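Long-range contacts in salmonella typhimurium DB7155 bacteriophage DET7 tailspike (PDB 2V5I), which binds the O-antigen polysaccharide of its Salmonella host and hydrolyses it, serving as the receptor-binding tailspike of the phage: residues A[62-67]-A[85-90]; A[89-94]-A[176-181]; A[311-316]-A[340-345]. All blocks are in the same frame, centred on the assembly; numbering follows the deposited sequence.

Contact 1. Residues A[62-67]-A[85-90]; sequences TINCKA and VINQPF
I63 and I86 stand side by side on one face of a parallel strand pair, pointing the same way. CD1 of I63 lies 4.0 Å from CG1 of I86. Both isoleucines put CG1 anti to the carbonyl carbon and then run extended, which keeps them in step. C65 continues this apolar row. Its SG touches CG2 of I86 and lies 4.1 Å from CB of P89. L40 and I42, on the adjacent strand 39-42, pack against I63.

Outward from this row lies the backbone. Strands 62-65 and 85-87 run 9° from parallel and belong to successive coils of the right-handed parallel beta-helix of P22-type tailspikes. I63 is gripped at both ends. Its N donates to V85 O, and its O accepts from N87 N at 2.8 Å. C65 N then donates to N87 O at 2.9 Å, in the least straight of the three bonds (157°).

The other face carries T62, N64, V85 and N87. The amides of N64 and N87 lie side by side in nearly one plane (5° apart). ND2 of N64 is 3.0 Å from OD1 of N87, but the angle is too poor for a hydrogen bond.

Beyond the strands the pairing gives way to water. One water donates to both C65 O and Q88 OE1. Another donates to A67 O and accepts from F90 N. A third donates to A67 O and Q88 O. At the same edge Q88 NE2 bonds G83 O of the second subunit, and K66 NZ makes a salt bridge with D38 of that subunit.

I63, I86 and C65 thus form the apolar side; the face with N64 and N87 is mixed, since V85 is on it, and with K66 and Q88 it reaches neighbouring subunits.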
# COMPACT_ATOMS: atom_id res chain seq x y z
N THR A 62 0.81 -19.76 32.65
CA THR A 62 1.72 -18.76 32.02
C THR A 62 3.12 -19.24 32.20
O THR A 62 3.60 -19.27 33.36
CB THR A 62 1.51 -17.43 32.69
OG1 THR A 62 0.13 -17.06 32.56
CG2 THR A 62 2.33 -16.33 32.07
N ILE A 63 3.79 -19.59 31.10
CA ILE A 63 5.11 -20.19 31.14
C ILE A 63 6.04 -19.09 30.74
O ILE A 63 5.97 -18.62 29.61
CB ILE A 63 5.30 -21.40 30.19
CG1 ILE A 63 4.16 -22.44 30.41
CG2 ILE A 63 6.67 -21.99 30.34
CD1 ILE A 63 4.24 -23.63 29.51
N ASN A 64 6.89 -18.67 31.67
CA ASN A 64 7.87 -17.64 31.43
C ASN A 64 9.23 -18.27 31.26
O ASN A 64 9.79 -18.82 32.21
CB ASN A 64 7.85 -16.65 32.61
CG ASN A 64 6.52 -15.96 32.75
OD1 ASN A 64 5.86 -16.00 33.80
ND2 ASN A 64 6.10 -15.35 31.69
N CYS A 65 9.78 -18.21 30.05
CA CYS A 65 11.07 -18.85 29.82
C CYS A 65 12.20 -17.85 29.96
O CYS A 65 12.15 -16.77 29.36
CB CYS A 65 11.12 -19.48 28.44
SG CYS A 65 9.76 -20.66 28.16
N LYS A 66 13.22 -18.19 30.76
CA LYS A 66 14.45 -17.41 30.90
C LYS A 66 15.67 -18.32 30.74
O LYS A 66 16.73 -18.09 31.32
CB LYS A 66 14.47 -16.68 32.27
CG LYS A 66 13.32 -15.65 32.40
CD LYS A 66 13.42 -14.74 33.60
CE LYS A 66 12.32 -13.67 33.59
NZ LYS A 66 12.49 -12.64 34.71
N ALA A 67 15.51 -19.33 29.89
CA ALA A 67 16.53 -20.35 29.60
C ALA A 67 16.04 -21.18 28.42
O ALA A 67 14.95 -20.89 27.88
CB ALA A 67 16.81 -21.21 30.81
N VAL A 85 -0.15 -19.29 27.92
CA VAL A 85 0.81 -18.41 27.21
C VAL A 85 2.19 -18.95 27.47
O VAL A 85 2.50 -19.26 28.60
CB VAL A 85 0.72 -16.95 27.69
CG1 VAL A 85 1.81 -16.10 27.09
CG2 VAL A 85 -0.66 -16.40 27.33
N ILE A 86 3.01 -19.01 26.43
CA ILE A 86 4.43 -19.38 26.55
C ILE A 86 5.26 -18.19 26.11
O ILE A 86 5.25 -17.84 24.93
CB ILE A 86 4.75 -20.64 25.67
CG1 ILE A 86 3.77 -21.79 26.01
CG2 ILE A 86 6.16 -21.09 25.94
CD1 ILE A 86 3.94 -23.04 25.10
N ASN A 87 5.93 -17.54 27.06
CA ASN A 87 6.74 -16.35 26.79
C ASN A 87 8.20 -16.69 26.60
O ASN A 87 8.84 -17.31 27.46
CB ASN A 87 6.64 -15.36 27.98
CG ASN A 87 5.25 -14.77 28.12
OD1 ASN A 87 4.56 -14.89 29.17
ND2 ASN A 87 4.82 -14.13 27.07
N GLN A 88 8.77 -16.24 25.48
CA GLN A 88 10.20 -16.32 25.20
C GLN A 88 10.82 -17.72 25.21
O GLN A 88 11.96 -17.91 25.66
CB GLN A 88 11.03 -15.34 26.10
CG GLN A 88 10.75 -13.87 25.91
CD GLN A 88 11.45 -12.97 26.95
OE1 GLN A 88 10.91 -12.70 28.03
NE2 GLN A 88 12.62 -12.49 26.63
N PRO A 89 10.09 -18.73 24.68
CA PRO A 89 10.71 -20.04 24.60
C PRO A 89 11.90 -19.98 23.65
O PRO A 89 11.96 -19.14 22.73
CB PRO A 89 9.61 -20.94 24.06
CG PRO A 89 8.79 -20.03 23.23
CD PRO A 89 8.81 -18.71 23.99
N PHE A 90 12.89 -20.85 23.87
CA PHE A 90 14.02 -20.94 22.96
C PHE A 90 14.34 -22.45 22.77
O PHE A 90 14.76 -23.12 23.74
CB PHE A 90 15.25 -20.21 23.55
CG PHE A 90 16.38 -20.01 22.58
CD1 PHE A 90 17.29 -21.03 22.32
CD2 PHE A 90 16.55 -18.81 21.92
CE1 PHE A 90 18.37 -20.85 21.43
CE2 PHE A 90 17.58 -18.62 21.01
CZ PHE A 90 18.51 -19.65 20.78
O HOH W 1 10.03 -14.84 29.86
O HOH W 2 12.85 -22.08 26.53
O HOH W 3 14.22 -18.10 27.11

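Contact 2. Residues A[89-94]-A[176-181]; sequences PFMESK and AAYLFR
Y178 reaches across to P89 and M91 inside the parallel beta-helix, where two walls of the coil meet at an angle. Strand 90-92 belongs to one wall and strand 176-181 to another. Their directions differ by 124°, and their axes come no nearer than 6.6 Å. The two segments therefore meet through side chains in the interior and not as paired strands.

The tyrosine ring is the main bridge. Its CG is anti to the carbonyl carbon, and the ring carries the hydroxyl over to segment 89-94. P89 and M91 both meet the ring obliquely. CG of P89 lies 4.0 Å from CE2 of Y178. CG of M91 comes to 3.7 Å from CZ of Y178, so the methionine touches the ring with its methylene. The chain of M91 then bends at chi2 (-57°) and again at chi3 (-59°). These turns lead SD and CE away from segment 176-181.

A176 makes the second touch. Its side chain points toward the other segment, as does the first bond of M91. The two CB atoms meet at 3.8 Å, a small apolar contact beside the larger one at the ring. CB of A176 also lies 3.5 Å from the carbonyl O of M91.

The packing goes on beyond the two segments. I168 touches both P89 and Y178, and I194 touches A176 and Y178. All four main residues are buried, which fits the filled interior of a beta-helix coil.

The polar end of the cluster's side chains is the tyrosine hydroxyl. It is hydrogen-bonded to the backbone O of G172, on the short strand 172-173, while CG of M91 packs 3.5 Å from the same OH atom.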
# COMPACT_ATOMS: atom_id res chain seq x y z
N PRO A 89 10.09 -18.73 24.68
CA PRO A 89 10.71 -20.04 24.60
C PRO A 89 11.90 -19.98 23.65
O PRO A 89 11.96 -19.14 22.73
CB PRO A 89 9.61 -20.94 24.06
CG PRO A 89 8.79 -20.03 23.23
CD PRO A 89 8.81 -18.71 23.99
N PHE A 90 12.89 -20.85 23.87
CA PHE A 90 14.02 -20.94 22.96
C PHE A 90 14.34 -22.45 22.77
O PHE A 90 14.76 -23.12 23.74
CB PHE A 90 15.25 -20.21 23.55
CG PHE A 90 16.38 -20.01 22.58
CD1 PHE A 90 17.29 -21.03 22.32
CD2 PHE A 90 16.55 -18.81 21.92
CE1 PHE A 90 18.37 -20.85 21.43
CE2 PHE A 90 17.58 -18.62 21.01
CZ PHE A 90 18.51 -19.65 20.78
N MET A 91 14.12 -22.98 21.55
CA MET A 91 14.41 -24.38 21.21
C MET A 91 15.77 -24.47 20.52
O MET A 91 16.02 -23.72 19.57
CB MET A 91 13.32 -24.87 20.25
CG MET A 91 11.97 -24.77 20.81
SD MET A 91 11.64 -25.62 22.36
CE MET A 91 12.02 -27.30 21.95
N GLU A 92 16.68 -25.33 21.03
CA GLU A 92 18.02 -25.47 20.41
C GLU A 92 18.34 -26.94 20.23
O GLU A 92 18.10 -27.76 21.13
CB GLU A 92 19.06 -24.79 21.29
CG GLU A 92 20.50 -25.06 20.80
CD GLU A 92 21.54 -24.25 21.52
OE1 GLU A 92 21.23 -23.23 22.18
OE2 GLU A 92 22.73 -24.63 21.38
N SER A 93 18.79 -27.32 19.04
CA SER A 93 19.16 -28.71 18.82
C SER A 93 20.35 -29.06 19.65
O SER A 93 21.19 -28.20 19.92
CB SER A 93 19.43 -29.03 17.35
OG SER A 93 20.54 -28.26 16.84
N LYS A 94 20.43 -30.33 19.99
CA LYS A 94 21.61 -30.89 20.64
C LYS A 94 22.76 -31.05 19.64
O LYS A 94 23.92 -30.68 19.91
CB LYS A 94 21.17 -32.23 21.25
CG LYS A 94 22.21 -32.97 21.95
CD LYS A 94 21.65 -34.07 22.85
CE LYS A 94 21.11 -35.22 22.11
NZ LYS A 94 20.64 -36.24 23.14
N ALA A 176 15.46 -24.90 15.08
CA ALA A 176 14.24 -25.03 15.85
C ALA A 176 13.01 -25.20 14.97
O ALA A 176 13.01 -24.82 13.81
CB ALA A 176 14.04 -23.78 16.72
N ALA A 177 11.99 -25.85 15.55
CA ALA A 177 10.64 -25.87 14.96
C ALA A 177 9.57 -25.73 16.03
O ALA A 177 9.71 -26.22 17.11
CB ALA A 177 10.42 -27.13 14.20
N TYR A 178 8.46 -25.03 15.67
CA TYR A 178 7.31 -24.94 16.49
C TYR A 178 6.16 -25.55 15.71
O TYR A 178 5.88 -25.16 14.58
CB TYR A 178 7.03 -23.46 16.81
CG TYR A 178 8.08 -22.90 17.75
CD1 TYR A 178 9.29 -22.34 17.26
CD2 TYR A 178 7.90 -22.94 19.13
CE1 TYR A 178 10.27 -21.88 18.15
CE2 TYR A 178 8.87 -22.48 20.02
CZ TYR A 178 10.03 -21.93 19.51
OH TYR A 178 10.95 -21.47 20.44
N LEU A 179 5.52 -26.57 16.28
CA LEU A 179 4.55 -27.39 15.57
C LEU A 179 3.31 -27.48 16.41
O LEU A 179 3.39 -27.80 17.58
CB LEU A 179 5.13 -28.80 15.36
CG LEU A 179 4.17 -29.88 14.88
CD1 LEU A 179 3.54 -29.50 13.55
CD2 LEU A 179 4.92 -31.16 14.79
N PHE A 180 2.16 -27.11 15.84
CA PHE A 180 0.87 -27.24 16.49
C PHE A 180 0.10 -28.33 15.75
O PHE A 180 -0.22 -28.17 14.56
CB PHE A 180 0.11 -25.92 16.38
CG PHE A 180 0.68 -24.82 17.25
CD1 PHE A 180 1.77 -24.07 16.80
CD2 PHE A 180 0.11 -24.52 18.44
CE1 PHE A 180 2.30 -23.08 17.63
CE2 PHE A 180 0.57 -23.52 19.22
CZ PHE A 180 1.64 -22.79 18.81
N ARG A 181 -0.30 -29.40 16.46
CA ARG A 181 -1.01 -30.52 15.84
C ARG A 181 -2.45 -30.50 16.37
O ARG A 181 -2.67 -30.50 17.60
CB ARG A 181 -0.39 -31.84 16.28
CG ARG A 181 0.97 -32.13 15.73
CD ARG A 181 1.34 -33.52 16.20
NE ARG A 181 2.71 -33.89 15.88
CZ ARG A 181 3.07 -34.39 14.70
NH1 ARG A 181 2.18 -34.48 13.72
NH2 ARG A 181 4.34 -34.74 14.48

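Contact 3. Residues A[311-316]-A[340-345]; sequences SEYPFH and DGSGGY
H316 reaches D340 with its imidazole edge. From CB onward, the side chain crosses that of the aspartate at about a right angle. CB lies 4.1 Å from both CB and OD2 of D340. At CG the ring is 3.8 Å from OD2 of D340. The contact closes at ND1, which donates to D340 OD2 at 2.8 Å with an angle of 161° at the hydrogen. CE1, the next ring atom, is 3.7 Å from that oxygen.

The acceptor sits close to the imidazole plane. On the carboxylate, ND1 arrives from the anti side, 17° out of plane. Ring and carboxylate planes are turned 70° apart. The carboxylate of D340 is held further by the backbone: OD1 accepts from S294 N and OD2 also from D295 N. These bonds would limit its rotation and fix the histidine ring in turn.

The backbone adds a weak bond from G341 N to H316 O. Farther out, OG of S342 lies at an oblique position to the Y313 ring, 4.1 Å from CE1 of Y313, and its hydrogen bond goes to Q317 O.

The contact seats the long loop between strands 290-291 and 323-330 on the end of strand 335-342. H362, on the neighbouring strand 357-364, stacks on the H316 ring, and that strand also bonds G341 through the backbone of Y364.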
# COMPACT_ATOMS: atom_id res chain seq x y z
N SER A 311 -14.57 -33.34 -10.22
CA SER A 311 -15.77 -33.12 -11.03
C SER A 311 -16.38 -31.75 -10.78
O SER A 311 -17.01 -31.19 -11.68
CB SER A 311 -16.82 -34.20 -10.76
OG SER A 311 -17.10 -34.29 -9.38
N GLU A 312 -16.21 -31.22 -9.58
CA GLU A 312 -16.70 -29.89 -9.23
C GLU A 312 -15.69 -28.79 -9.58
O GLU A 312 -16.07 -27.73 -10.10
CB GLU A 312 -17.00 -29.83 -7.74
CG GLU A 312 -17.62 -28.53 -7.31
CD GLU A 312 -18.07 -28.55 -5.86
OE1 GLU A 312 -17.87 -29.59 -5.19
OE2 GLU A 312 -18.65 -27.53 -5.41
N TYR A 313 -14.41 -29.02 -9.26
CA TYR A 313 -13.34 -28.06 -9.58
C TYR A 313 -12.17 -28.85 -10.14
O TYR A 313 -11.53 -29.61 -9.38
CB TYR A 313 -12.84 -27.33 -8.34
CG TYR A 313 -13.87 -26.37 -7.79
CD1 TYR A 313 -14.11 -25.15 -8.43
CD2 TYR A 313 -14.64 -26.72 -6.72
CE1 TYR A 313 -15.07 -24.28 -7.94
CE2 TYR A 313 -15.64 -25.87 -6.25
CZ TYR A 313 -15.83 -24.66 -6.87
OH TYR A 313 -16.80 -23.82 -6.37
N PRO A 314 -11.81 -28.64 -11.42
CA PRO A 314 -10.59 -29.22 -11.96
C PRO A 314 -9.31 -28.83 -11.19
O PRO A 314 -9.30 -27.85 -10.42
CB PRO A 314 -10.50 -28.65 -13.38
CG PRO A 314 -11.89 -28.23 -13.71
CD PRO A 314 -12.51 -27.84 -12.43
N PHE A 315 -8.26 -29.59 -11.38
CA PHE A 315 -7.00 -29.29 -10.74
C PHE A 315 -6.57 -27.85 -11.11
O PHE A 315 -6.73 -27.41 -12.26
CB PHE A 315 -5.89 -30.28 -11.07
CG PHE A 315 -6.06 -31.64 -10.41
CD1 PHE A 315 -6.32 -31.75 -9.06
CD2 PHE A 315 -5.91 -32.80 -11.15
CE1 PHE A 315 -6.45 -32.99 -8.43
CE2 PHE A 315 -6.04 -34.08 -10.51
CZ PHE A 315 -6.29 -34.17 -9.19
N HIS A 316 -6.13 -27.13 -10.08
CA HIS A 316 -5.69 -25.75 -10.17
C HIS A 316 -6.87 -24.75 -10.19
O HIS A 316 -6.65 -23.56 -10.41
CB HIS A 316 -4.68 -25.50 -11.29
CG HIS A 316 -3.44 -26.33 -11.15
ND1 HIS A 316 -2.60 -26.27 -10.06
CD2 HIS A 316 -2.90 -27.25 -11.99
CE1 HIS A 316 -1.60 -27.11 -10.23
NE2 HIS A 316 -1.75 -27.72 -11.40
N ASP A 340 -2.42 -20.77 -7.29
CA ASP A 340 -3.39 -21.40 -8.22
C ASP A 340 -4.81 -21.17 -7.71
O ASP A 340 -5.00 -20.53 -6.64
CB ASP A 340 -3.08 -22.89 -8.49
CG ASP A 340 -3.54 -23.87 -7.38
OD1 ASP A 340 -4.16 -23.44 -6.40
OD2 ASP A 340 -3.22 -25.12 -7.53
N GLY A 341 -5.81 -21.60 -8.46
CA GLY A 341 -7.17 -21.57 -8.02
C GLY A 341 -8.06 -20.70 -8.86
O GLY A 341 -7.60 -20.05 -9.79
N SER A 342 -9.34 -20.74 -8.56
CA SER A 342 -10.36 -19.92 -9.24
C SER A 342 -10.97 -18.90 -8.31
O SER A 342 -11.05 -19.09 -7.08
CB SER A 342 -11.43 -20.80 -9.87
OG SER A 342 -12.29 -21.45 -8.92
N GLY A 343 -11.46 -17.79 -8.89
CA GLY A 343 -12.10 -16.78 -8.11
C GLY A 343 -11.10 -15.94 -7.37
O GLY A 343 -9.88 -16.14 -7.45
N GLY A 344 -11.61 -14.96 -6.67
CA GLY A 344 -10.81 -14.23 -5.71
C GLY A 344 -10.09 -12.98 -6.22
O GLY A 344 -10.19 -12.61 -7.38
N TYR A 345 -9.39 -12.36 -5.26
CA TYR A 345 -8.74 -11.04 -5.41
C TYR A 345 -7.33 -11.08 -4.84
O TYR A 345 -7.09 -11.74 -3.81
CB TYR A 345 -9.57 -9.95 -4.71
CG TYR A 345 -10.92 -9.75 -5.39
CD1 TYR A 345 -11.98 -10.59 -5.11
CD2 TYR A 345 -11.09 -8.85 -6.41
CE1 TYR A 345 -13.21 -10.46 -5.77
CE2 TYR A 345 -12.31 -8.70 -7.07
CZ TYR A 345 -13.35 -9.61 -6.79
OH TYR A 345 -14.55 -9.50 -7.43

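In the fold
From the N terminus, contact 1 comes first. It closes one coil of chain, which passes through strands 69-70 and 73-78, and joins two successive coils of the beta-helix. Contact 2 starts on strand 85-92, where contact 1 ends. It closes a longer excursion of 81 residues, which includes several helices, and ties the wall of strand 85-92 to that of 176-181. Contact 3 follows and closes the stretch from the long loop after strand 290-291 to strand 335-342. Contacts 1 and 2 overlap at P89 and F90; contact 3 is in series with both, and none nests. Strands 176-181 and 335-342 lie in the same wall, although the centres of contacts 2 and 3 are about 35 Å apart.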